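Local coordinates for protein TRAP dicarboxylate transporter, DctP subunit (Anaerococcus prevoti, PDB 4N91) that binds D-glucuronate, in its alpha and beta forms, and probably delivers it to a TRAP membrane transporter as the solute-binding subunit, at residues G152-Y157 with K173-Q178; M196-V201 with A213-M218; M218-N223 with V293-P298. All coordinates share one frame; numbering follows the deposited sequence. Where two conformers were deposited one is given.

How the interactions relate
Interactions 1 and 2, with centres about 7 Å apart, wrap the same glucuronate and illustrate how a binding site is built from layers of contacts. Strands 154-158 and 212-215, one from each, are neighbours in one sheet, and Arg154 NE makes a salt bridge to Glu214 OE2 at 2.9 Å. Arg175 NH2 probably donates to Met196 O at 2.8 Å, joining their other segments. Interaction 3 stands about 11 Å from both by centres. It shares Met218 with interaction 2 and meets interaction 1 where Leu220 CD2 packs 4.1 Å from Tyr157 CG. Leu220's side chain is about 11 Å from the sugar, so interaction 3 lies outside the pocket.

Interaction 1: residues G152-Y157 with K173-Q178; sequences GSRSFY and KIRVQQ. With BDP (beta-D-glucopyranuronic acid), chain C.
Arg154 reaches across to Arg175 and Gln177, and the three side chains meet around the carboxylate of beta-D-glucuronate in the ligand cleft of a periplasmic-binding-protein fold. This is a worked example of an anion site assembled from separate strands, 154-158 and 173-176. From CB, which points at the partner segment, Arg154 runs straight through CG and CD, then bends at chi3 (71°), and this swings its guanidinium over to the sugar. NE turns to Glu214 OE2 in a salt bridge. NH1 donates to the ring oxygen O5 of the ligand at 3.2 Å, while NH2 donates to the ligand's O6B at 3.0 Å; the guanidinium thus spans ring and carboxylate. Over one of its faces lies the amide of Gln177, the two planes only 20° apart, with Gln177 NE2 3.1 Å above the guanidinium plane of Arg154 and offset toward the rim. Gln177 NE2 is hydrogen-bonded to Ser95 OG; toward Arg154, itself a donor, it makes only a contact. Arg175 completes the clamp with its guanidinium edge toward the carboxylate. Its NH1 donates to the ligand's O6B over 2.7 Å in a nearly straight bond (172°), and its NH2 to the ligand's O6A at 2.9 Å. O6B therefore receives hydrogens from both arginines, whose positive charges are probably balanced by the carboxylate and, at Arg154, by Glu214. A water hydrogen-bonded to Tyr157 OH at 2.8 Å also accepts a weak bond from Arg175 NH1, a weak water link between the two strands. Farther from the sugar the contact turns apolar and buried: Ile174 comes at the ring edge of Phe156, near its plane, with Ile174 CG2 4.1 Å from Phe156 CE1.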
loop_
_atom_site.group_PDB
_atom_site.type_symbol
_atom_site.label_atom_id
_atom_site.label_comp_id
_atom_site.label_asym_id
_atom_site.label_seq_id
_atom_site.Cartn_x
_atom_site.Cartn_y
_atom_site.Cartn_z
ATOM N N GLY A 152 -3.989 -5.347 -3.078
ATOM C CA GLY A 152 -3.714 -6.294 -4.152
ATOM C C GLY A 152 -2.238 -6.457 -4.437
ATOM O O GLY A 152 -1.418 -6.352 -3.532
ATOM N N SER A 153 -1.895 -6.722 -5.697
ATOM C CA SER A 153 -0.510 -6.850 -6.109
ATOM C C SER A 153 -0.176 -5.756 -7.124
ATOM O O SER A 153 -1.068 -5.234 -7.790
ATOM C CB SER A 153 -0.232 -8.227 -6.738
ATOM O OG SER A 153 -0.934 -8.372 -7.955
ATOM N N ARG A 154 1.105 -5.407 -7.202
ATOM C CA ARG A 154 1.566 -4.362 -8.094
ATOM C C ARG A 154 2.237 -4.964 -9.313
ATOM O O ARG A 154 3.087 -5.850 -9.202
ATOM C CB ARG A 154 2.531 -3.426 -7.368
ATOM C CG ARG A 154 1.871 -2.769 -6.162
ATOM C CD ARG A 154 2.774 -1.899 -5.409
ATOM N NE ARG A 154 3.135 -0.645 -6.079
ATOM C CZ ARG A 154 2.527 0.517 -5.885
ATOM N NH1 ARG A 154 1.469 0.608 -5.081
ATOM N NH2 ARG A 154 2.983 1.598 -6.506
ATOM N N SER A 155 1.828 -4.489 -10.480
ATOM C CA SER A 155 2.369 -4.911 -11.753
ATOM C C SER A 155 2.609 -3.697 -12.643
ATOM O O SER A 155 1.939 -2.682 -12.475
ATOM C CB SER A 155 1.355 -5.790 -12.464
ATOM O OG SER A 155 1.267 -7.067 -11.859
ATOM N N PHE A 156 3.478 -3.849 -13.651
ATOM C CA PHE A 156 3.806 -2.756 -14.571
ATOM C C PHE A 156 2.704 -2.456 -15.572
ATOM O O PHE A 156 2.084 -3.363 -16.142
ATOM C CB PHE A 156 5.107 -3.084 -15.310
ATOM C CG PHE A 156 6.305 -3.086 -14.410
ATOM C CD1 PHE A 156 6.745 -1.918 -13.847
ATOM C CD2 PHE A 156 6.982 -4.270 -14.110
ATOM C CE1 PHE A 156 7.827 -1.915 -12.977
ATOM C CE2 PHE A 156 8.054 -4.262 -13.262
ATOM C CZ PHE A 156 8.476 -3.095 -12.688
ATOM N N TYR A 157 2.499 -1.177 -15.835
ATOM C CA TYR A 157 1.682 -0.767 -16.975
ATOM C C TYR A 157 2.379 0.389 -17.674
ATOM O O TYR A 157 3.052 1.217 -17.059
ATOM C CB TYR A 157 0.251 -0.399 -16.581
ATOM C CG TYR A 157 0.068 0.549 -15.399
ATOM C CD1 TYR A 157 -0.005 0.063 -14.102
ATOM C CD2 TYR A 157 -0.060 1.924 -15.587
ATOM C CE1 TYR A 157 -0.217 0.911 -13.025
ATOM C CE2 TYR A 157 -0.251 2.777 -14.526
ATOM C CZ TYR A 157 -0.341 2.265 -13.241
ATOM O OH TYR A 157 -0.561 3.096 -12.164
ATOM N N LYS A 173 11.207 5.393 -18.108
ATOM C CA LYS A 173 11.121 6.028 -16.806
ATOM C C LYS A 173 9.796 5.577 -16.207
ATOM O O LYS A 173 8.724 5.857 -16.767
ATOM C CB LYS A 173 11.076 7.551 -16.960
ATOM C CG LYS A 173 12.354 8.143 -17.546
ATOM C CD LYS A 173 12.276 9.658 -17.557
ATOM C CE LYS A 173 13.419 10.281 -18.341
ATOM N NZ LYS A 173 13.447 11.765 -18.138
ATOM N N ILE A 174 9.869 4.851 -15.094
ATOM C CA ILE A 174 8.690 4.251 -14.491
ATOM C C ILE A 174 8.461 4.898 -13.148
ATOM O O ILE A 174 9.378 4.954 -12.332
ATOM C CB ILE A 174 8.884 2.739 -14.284
ATOM C CG1 ILE A 174 9.134 2.059 -15.634
ATOM C CG2 ILE A 174 7.716 2.145 -13.541
ATOM C CD1 ILE A 174 7.974 2.146 -16.622
ATOM N N ARG A 175 7.250 5.385 -12.906
ATOM C CA ARG A 175 6.940 5.984 -11.606
ATOM C C ARG A 175 6.895 4.901 -10.537
ATOM O O ARG A 175 6.364 3.791 -10.765
ATOM C CB ARG A 175 5.609 6.739 -11.636
ATOM C CG ARG A 175 5.229 7.357 -10.308
ATOM C CD ARG A 175 4.361 6.441 -9.438
ATOM N NE ARG A 175 4.063 7.018 -8.143
ATOM C CZ ARG A 175 3.259 6.447 -7.255
ATOM N NH1 ARG A 175 2.687 5.284 -7.550
ATOM N NH2 ARG A 175 3.029 7.034 -6.089
ATOM N N VAL A 176 7.463 5.232 -9.380
ATOM C CA VAL A 176 7.335 4.419 -8.183
ATOM C C VAL A 176 6.964 5.352 -7.025
ATOM O O VAL A 176 6.944 6.570 -7.173
ATOM C CB VAL A 176 8.620 3.657 -7.856
ATOM C CG1 VAL A 176 8.912 2.664 -8.983
ATOM C CG2 VAL A 176 9.776 4.614 -7.672
ATOM N N GLN A 177 6.619 4.758 -5.892
ATOM C CA GLN A 177 6.406 5.530 -4.683
ATOM C C GLN A 177 7.738 6.014 -4.140
ATOM O O GLN A 177 8.801 5.618 -4.637
ATOM C CB GLN A 177 5.689 4.677 -3.657
ATOM C CG GLN A 177 4.328 4.176 -4.152
ATOM C CD GLN A 177 3.569 3.458 -3.052
ATOM O OE1 GLN A 177 2.966 4.086 -2.182
ATOM N NE2 GLN A 177 3.617 2.158 -3.078
ATOM N N GLN A 178 7.686 6.898 -3.145
ATOM C CA GLN A 178 8.897 7.415 -2.520
ATOM C C GLN A 178 9.479 6.357 -1.584
ATOM O O GLN A 178 9.310 6.401 -0.361
ATOM C CB GLN A 178 8.647 8.735 -1.787
ATOM C CG GLN A 178 9.950 9.466 -1.448
ATOM C CD GLN A 178 9.754 10.756 -0.665
ATOM O OE1 GLN A 178 10.106 10.835 0.503
ATOM N NE2 GLN A 178 9.194 11.763 -1.307
HETATM C C1 BDP C . -2.066 2.214 -4.094
HETATM C C2 BDP C . -2.005 2.235 -2.636
HETATM C C3 BDP C . -1.804 3.638 -2.143
HETATM C C4 BDP C . -0.602 4.207 -2.669
HETATM C C5 BDP C . -0.630 4.131 -4.146
HETATM C C6 BDP C . 0.711 4.587 -4.776
HETATM O O2 BDP C . -3.407 1.923 -2.269
HETATM O O3 BDP C . -1.783 3.654 -0.678
HETATM O O4 BDP C . -0.357 5.454 -2.262
HETATM O O5 BDP C . -0.839 2.746 -4.594
HETATM O O6A BDP C . 1.088 5.734 -4.455
HETATM O O1 BDP C . -1.976 0.822 -4.493
HETATM O O6B BDP C . 1.201 3.912 -5.710
HETATM O O HOH W 1 0.870 3.853 -9.870
#

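Interaction 2: residues M196-V201 with A213-M218; sequences MGFGEV and AENNEM. With BDP (beta-D-glucopyranuronic acid), chain C.
The ring of Phe198 and the amide of Asn215 meet at the rim of the sugar, Phe198 under one face and Asn215 beside the ring oxygen; their planes are 43° apart, with Phe198 CE1 3.5 Å from Asn215 ND2. One face of the Phe198 ring carries the ligand: C5 of beta-D-glucuronate sits 3.6 Å above the ring plane, over its centre, and its hydrogen points toward the ring. This is a CH-pi contact of the kind by which proteins often cradle pyranoses. In this periplasmic-binding-protein fold Phe198 lies in the loop between strand 192-195 and helix 201-207, while Asn215 ends strand 212-215 at the edge of the four-stranded sheet; the cleft ligand bridges the two. Phe198 CG stands anti to the backbone N (chi1 -168°), which lays the ring under the sugar, and its CB passes 3.2 Å from the ligand's O6A. Asn215 supplies the polar complement. Its ND2 donates to the ligand's ring oxygen O5 at 3.1 Å, and its OD1 lies 2.7 Å from the anomeric hydroxyl O1. The rotation of the amide is probably held in part by the backbone, for Asn216 N donates to Asn215 OD1 at 2.8 Å, in the carbonyl plane and on a lone pair. Asn216 adds a second amide near O1: its ND2 approaches that oxygen while donating to Ala151 O. Away from the ligand, Val201 and Ala213 fill the remaining interface with methyl groups, Val201 CG1 resting 4.2 Å from Ala213 CB and Arg175 touching both side chains. The strand then gives way to helix 218-221, and at that turn Asn216 OD1 caps the incoming chain, accepting a weak hydrogen bond of 3.0 Å from Met218 N.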
loop_
_atom_site.group_PDB
_atom_site.type_symbol
_atom_site.label_atom_id
_atom_site.label_comp_id
_atom_site.label_asym_id
_atom_site.label_seq_id
_atom_site.Cartn_x
_atom_site.Cartn_y
_atom_site.Cartn_z
HETATM N N MSE A 196 7.318 9.722 -7.059
HETATM C CA MSE A 196 6.438 10.883 -6.904
HETATM C C MSE A 196 5.153 10.420 -6.248
HETATM O O MSE A 196 4.855 9.218 -6.217
HETATM C CB MSE A 196 6.110 11.517 -8.257
HETATM C CG MSE A 196 5.286 10.601 -9.139
HETATM SE SE MSE A 196 5.002 11.294 -10.952
HETATM C CE MSE A 196 6.775 11.118 -11.616
ATOM N N GLY A 197 4.388 11.370 -5.729
ATOM C CA GLY A 197 3.133 11.057 -5.086
ATOM C C GLY A 197 2.044 10.583 -6.030
ATOM O O GLY A 197 2.040 10.903 -7.200
ATOM N N PHE A 198 1.124 9.807 -5.485
ATOM C CA PHE A 198 0.135 9.079 -6.284
ATOM C C PHE A 198 -0.721 10.035 -7.109
ATOM O O PHE A 198 -1.029 9.767 -8.266
ATOM C CB PHE A 198 -0.704 8.255 -5.330
ATOM C CG PHE A 198 -1.595 7.221 -5.981
ATOM C CD1 PHE A 198 -1.127 6.410 -6.999
ATOM C CD2 PHE A 198 -2.874 7.023 -5.515
ATOM C CE1 PHE A 198 -1.933 5.443 -7.565
ATOM C CE2 PHE A 198 -3.691 6.047 -6.084
ATOM C CZ PHE A 198 -3.219 5.262 -7.088
ATOM N N GLY A 199 -1.134 11.149 -6.506
ATOM C CA GLY A 199 -1.920 12.139 -7.208
ATOM C C GLY A 199 -1.301 12.814 -8.412
ATOM O O GLY A 199 -2.015 13.433 -9.216
ATOM N N GLU A 200 0.023 12.716 -8.535
ATOM C CA GLU A 200 0.744 13.280 -9.657
ATOM C C GLU A 200 0.832 12.395 -10.895
ATOM O O GLU A 200 1.202 12.858 -11.990
ATOM C CB GLU A 200 2.134 13.627 -9.159
ATOM C CG GLU A 200 2.014 14.670 -8.016
ATOM C CD GLU A 200 3.050 14.581 -6.926
ATOM O OE1 GLU A 200 4.235 14.464 -7.259
ATOM O OE2 GLU A 200 2.676 14.690 -5.722
ATOM N N VAL A 201 0.529 11.117 -10.720
ATOM C CA VAL A 201 0.873 10.126 -11.729
ATOM C C VAL A 201 0.064 10.294 -13.013
ATOM O O VAL A 201 0.627 10.197 -14.101
ATOM C CB VAL A 201 0.726 8.697 -11.157
ATOM C CG1 VAL A 201 1.020 7.655 -12.224
ATOM C CG2 VAL A 201 1.608 8.509 -9.939
ATOM N N ALA A 213 4.071 3.060 -15.009
ATOM C CA ALA A 213 4.037 3.036 -13.563
ATOM C C ALA A 213 3.784 1.584 -13.155
ATOM O O ALA A 213 3.867 0.661 -13.986
ATOM C CB ALA A 213 2.954 3.981 -13.021
ATOM N N GLU A 214 3.508 1.362 -11.880
ATOM C CA GLU A 214 3.204 0.005 -11.434
ATOM C C GLU A 214 2.283 0.050 -10.255
ATOM O O GLU A 214 2.465 0.841 -9.354
ATOM C CB GLU A 214 4.475 -0.789 -11.106
ATOM C CG GLU A 214 5.534 -0.054 -10.285
ATOM C CD GLU A 214 5.279 -0.012 -8.787
ATOM O OE1 GLU A 214 5.317 1.109 -8.211
ATOM O OE2 GLU A 214 5.082 -1.085 -8.155
ATOM N N ASN A 215 1.255 -0.791 -10.292
ATOM C CA ASN A 215 0.254 -0.748 -9.262
ATOM C C ASN A 215 -0.747 -1.860 -9.465
ATOM O O ASN A 215 -0.648 -2.640 -10.406
ATOM C CB ASN A 215 -0.492 0.593 -9.296
ATOM C CG ASN A 215 -0.785 1.103 -7.914
ATOM O OD1 ASN A 215 -1.331 0.376 -7.078
ATOM N ND2 ASN A 215 -0.380 2.346 -7.639
ATOM N N ASN A 216 -1.736 -1.891 -8.587
ATOM C CA ASN A 216 -2.886 -2.734 -8.788
ATOM C C ASN A 216 -3.817 -2.162 -9.864
ATOM O O ASN A 216 -3.599 -1.072 -10.392
ATOM C CB ASN A 216 -3.623 -2.956 -7.472
ATOM C CG ASN A 216 -4.152 -1.669 -6.863
ATOM O OD1 ASN A 216 -4.816 -0.847 -7.540
ATOM N ND2 ASN A 216 -3.825 -1.451 -5.592
ATOM N N GLU A 217 -4.872 -2.897 -10.178
ATOM C CA GLU A 217 -5.762 -2.532 -11.267
ATOM C C GLU A 217 -6.624 -1.298 -11.013
ATOM O O GLU A 217 -7.079 -0.672 -11.960
ATOM C CB GLU A 217 -6.652 -3.707 -11.627
ATOM C CG GLU A 217 -5.872 -4.966 -11.994
ATOM C CD GLU A 217 -5.621 -5.926 -10.832
ATOM O OE1 GLU A 217 -5.433 -5.493 -9.670
ATOM O OE2 GLU A 217 -5.620 -7.159 -11.105
HETATM N N MSE A 218 -6.828 -0.953 -9.747
HETATM C CA MSE A 218 -7.675 0.178 -9.398
HETATM C C MSE A 218 -7.067 1.501 -9.856
HETATM O O MSE A 218 -7.778 2.473 -10.102
HETATM C CB MSE A 218 -7.976 0.181 -7.897
HETATM C CG MSE A 218 -9.097 -0.741 -7.501
HETATM SE SE MSE A 218 -10.735 0.107 -7.997
HETATM C CE MSE A 218 -11.264 1.151 -6.443
HETATM C C1 BDP C . -2.066 2.214 -4.094
HETATM C C2 BDP C . -2.005 2.235 -2.636
HETATM C C3 BDP C . -1.804 3.638 -2.143
HETATM C C4 BDP C . -0.602 4.207 -2.669
HETATM C C5 BDP C . -0.630 4.131 -4.146
HETATM C C6 BDP C . 0.711 4.587 -4.776
HETATM O O2 BDP C . -3.407 1.923 -2.269
HETATM O O3 BDP C . -1.783 3.654 -0.678
HETATM O O4 BDP C . -0.357 5.454 -2.262
HETATM O O5 BDP C . -0.839 2.746 -4.594
HETATM O O6A BDP C . 1.088 5.734 -4.455
HETATM O O1 BDP C . -1.976 0.822 -4.493
HETATM O O6B BDP C . 1.201 3.912 -5.710
#

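Interaction 3: residues M218-N223 with V293-P298; sequences MSLTDN and VEFIYP
Leu220 reaches from its short helix toward Val293 and Phe295, and a single methyl group, CD1, does the touching on the leucine side. The snug part of this contact is small and wholly apolar. Leu220 CD1 stands 4.1 Å from Val293 CG1 and 4.2 Å from Phe295 CE1, meeting the phenyl ring obliquely near CE1 and CZ. The leucine chain puts it there: CG lies beside the backbone N, and with chi2 at 172° CD1 points straight on from CA toward the other segment. Val293 and Phe295 are themselves paired, since Val293 CG1 lies 4.1 Å above one face of the Phe295 ring, offset toward its rim, so that the leucine methyl meets a valine and a ring already packed together. Within this periplasmic-binding-protein architecture, strand 294-296 is an outermost strand of the four-stranded sheet and runs parallel to strand 231-238, whose Tyr232 touches Leu220 and Val293 and meets the Phe295 ring at about 70°. The long helix 256-290 closes over the same region, its Ala288 and Ser289 against Phe295 and its Ala284 and Lys287 against Thr221. The helix that offers Leu220 is brief and weakly bonded; Met218 O accepts from both Thr221 N, at 3.3 Å, and Asp222 N, at 2.9 Å. The looser side starts with Glu294, between the two packed residues, which is exposed and takes no part, and Phe295 itself is only partly covered. Ile296 leans on Pro162, while the exposed Tyr297 lays its ring nearly parallel to that of Tyr234, their planes about 15° apart.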
loop_
_atom_site.group_PDB
_atom_site.type_symbol
_atom_site.label_atom_id
_atom_site.label_comp_id
_atom_site.label_asym_id
_atom_site.label_seq_id
_atom_site.Cartn_x
_atom_site.Cartn_y
_atom_site.Cartn_z
HETATM N N MSE A 218 -6.828 -0.953 -9.747
HETATM C CA MSE A 218 -7.675 0.178 -9.398
HETATM C C MSE A 218 -7.067 1.501 -9.856
HETATM O O MSE A 218 -7.778 2.473 -10.102
HETATM C CB MSE A 218 -7.976 0.181 -7.897
HETATM C CG MSE A 218 -9.097 -0.741 -7.501
HETATM SE SE MSE A 218 -10.735 0.107 -7.997
HETATM C CE MSE A 218 -11.264 1.151 -6.443
ATOM N N SER A 219 -5.748 1.543 -9.996
ATOM C CA SER A 219 -5.084 2.727 -10.531
ATOM C C SER A 219 -5.557 3.029 -11.934
ATOM O O SER A 219 -5.577 4.187 -12.335
ATOM C CB SER A 219 -3.559 2.539 -10.582
ATOM O OG SER A 219 -2.992 2.708 -9.283
ATOM N N LEU A 220 -5.853 1.995 -12.712
ATOM C CA LEU A 220 -6.208 2.186 -14.104
ATOM C C LEU A 220 -7.545 2.901 -14.244
ATOM O O LEU A 220 -7.749 3.665 -15.170
ATOM C CB LEU A 220 -6.337 0.841 -14.821
ATOM C CG LEU A 220 -5.070 -0.009 -14.903
ATOM C CD1 LEU A 220 -5.372 -1.394 -15.450
ATOM C CD2 LEU A 220 -4.042 0.702 -15.772
ATOM N N THR A 221 -8.451 2.605 -13.320
ATOM C CA THR A 221 -9.853 2.995 -13.470
ATOM C C THR A 221 -10.174 4.133 -12.513
ATOM O O THR A 221 -10.486 5.242 -12.952
ATOM C CB THR A 221 -10.781 1.775 -13.280
ATOM O OG1 THR A 221 -10.503 1.151 -12.009
ATOM C CG2 THR A 221 -10.579 0.768 -14.407
ATOM N N ASP A 222 -10.016 3.886 -11.214
ATOM C CA ASP A 222 -10.356 4.875 -10.214
ATOM C C ASP A 222 -9.508 6.137 -10.368
ATOM O O ASP A 222 -9.979 7.263 -10.137
ATOM C CB ASP A 222 -10.189 4.277 -8.813
ATOM C CG ASP A 222 -11.146 4.880 -7.816
ATOM O OD1 ASP A 222 -12.324 5.119 -8.186
ATOM O OD2 ASP A 222 -10.722 5.127 -6.675
ATOM N N ASN A 223 -8.243 5.964 -10.767
ATOM C CA ASN A 223 -7.319 7.081 -10.901
ATOM C C ASN A 223 -7.038 7.443 -12.354
ATOM O O ASN A 223 -6.270 8.354 -12.623
ATOM C CB ASN A 223 -6.026 6.794 -10.151
ATOM C CG ASN A 223 -6.299 6.319 -8.739
ATOM O OD1 ASN A 223 -6.406 5.117 -8.485
ATOM N ND2 ASN A 223 -6.538 7.265 -7.839
ATOM N N VAL A 293 -7.859 -1.375 -22.110
ATOM C CA VAL A 293 -6.618 -1.902 -21.569
ATOM C C VAL A 293 -6.462 -3.355 -21.969
ATOM O O VAL A 293 -7.395 -4.163 -21.875
ATOM C CB VAL A 293 -6.558 -1.759 -20.033
ATOM C CG1 VAL A 293 -5.316 -2.440 -19.459
ATOM C CG2 VAL A 293 -6.618 -0.303 -19.635
ATOM N N GLU A 294 -5.264 -3.684 -22.412
ATOM C CA GLU A 294 -4.891 -5.051 -22.685
ATOM C C GLU A 294 -4.093 -5.636 -21.544
ATOM O O GLU A 294 -3.066 -5.084 -21.118
ATOM C CB GLU A 294 -4.107 -5.133 -23.991
ATOM C CG GLU A 294 -3.592 -6.546 -24.302
ATOM C CD GLU A 294 -2.781 -6.589 -25.564
ATOM O OE1 GLU A 294 -2.843 -5.605 -26.326
ATOM O OE2 GLU A 294 -2.090 -7.605 -25.800
ATOM N N PHE A 295 -4.569 -6.756 -21.017
ATOM C CA PHE A 295 -3.869 -7.437 -19.951
ATOM C C PHE A 295 -2.926 -8.480 -20.543
ATOM O O PHE A 295 -3.291 -9.240 -21.438
ATOM C CB PHE A 295 -4.867 -8.045 -18.955
ATOM C CG PHE A 295 -5.618 -7.016 -18.168
ATOM C CD1 PHE A 295 -5.012 -6.390 -17.102
ATOM C CD2 PHE A 295 -6.913 -6.670 -18.491
ATOM C CE1 PHE A 295 -5.667 -5.440 -16.367
ATOM C CE2 PHE A 295 -7.582 -5.696 -17.777
ATOM C CZ PHE A 295 -6.958 -5.076 -16.698
ATOM N N ILE A 296 -1.692 -8.447 -20.076
ATOM C CA ILE A 296 -0.654 -9.384 -20.467
ATOM C C ILE A 296 -0.249 -10.238 -19.268
ATOM O O ILE A 296 -0.261 -9.759 -18.126
ATOM C CB ILE A 296 0.567 -8.611 -21.009
ATOM C CG1 ILE A 296 0.150 -7.792 -22.238
ATOM C CG2 ILE A 296 1.698 -9.566 -21.342
ATOM C CD1 ILE A 296 1.192 -6.789 -22.662
ATOM N N TYR A 297 0.070 -11.516 -19.535
ATOM C CA TYR A 297 0.428 -12.474 -18.486
ATOM C C TYR A 297 1.821 -13.004 -18.738
ATOM O O TYR A 297 1.989 -14.101 -19.289
ATOM C CB TYR A 297 -0.613 -13.611 -18.446
ATOM C CG TYR A 297 -2.005 -13.060 -18.267
ATOM C CD1 TYR A 297 -2.514 -12.829 -17.009
ATOM C CD2 TYR A 297 -2.778 -12.706 -19.361
ATOM C CE1 TYR A 297 -3.784 -12.288 -16.844
ATOM C CE2 TYR A 297 -4.048 -12.162 -19.200
ATOM C CZ TYR A 297 -4.532 -11.952 -17.928
ATOM O OH TYR A 297 -5.788 -11.403 -17.763
ATOM N N PRO A 298 2.839 -12.223 -18.354
ATOM C CA PRO A 298 4.212 -12.581 -18.688
ATOM C C PRO A 298 4.743 -13.699 -17.801
ATOM O O PRO A 298 4.224 -13.958 -16.715
ATOM C CB PRO A 298 4.975 -11.289 -18.401
ATOM C CG PRO A 298 4.197 -10.654 -17.270
ATOM C CD PRO A 298 2.761 -10.945 -17.615
#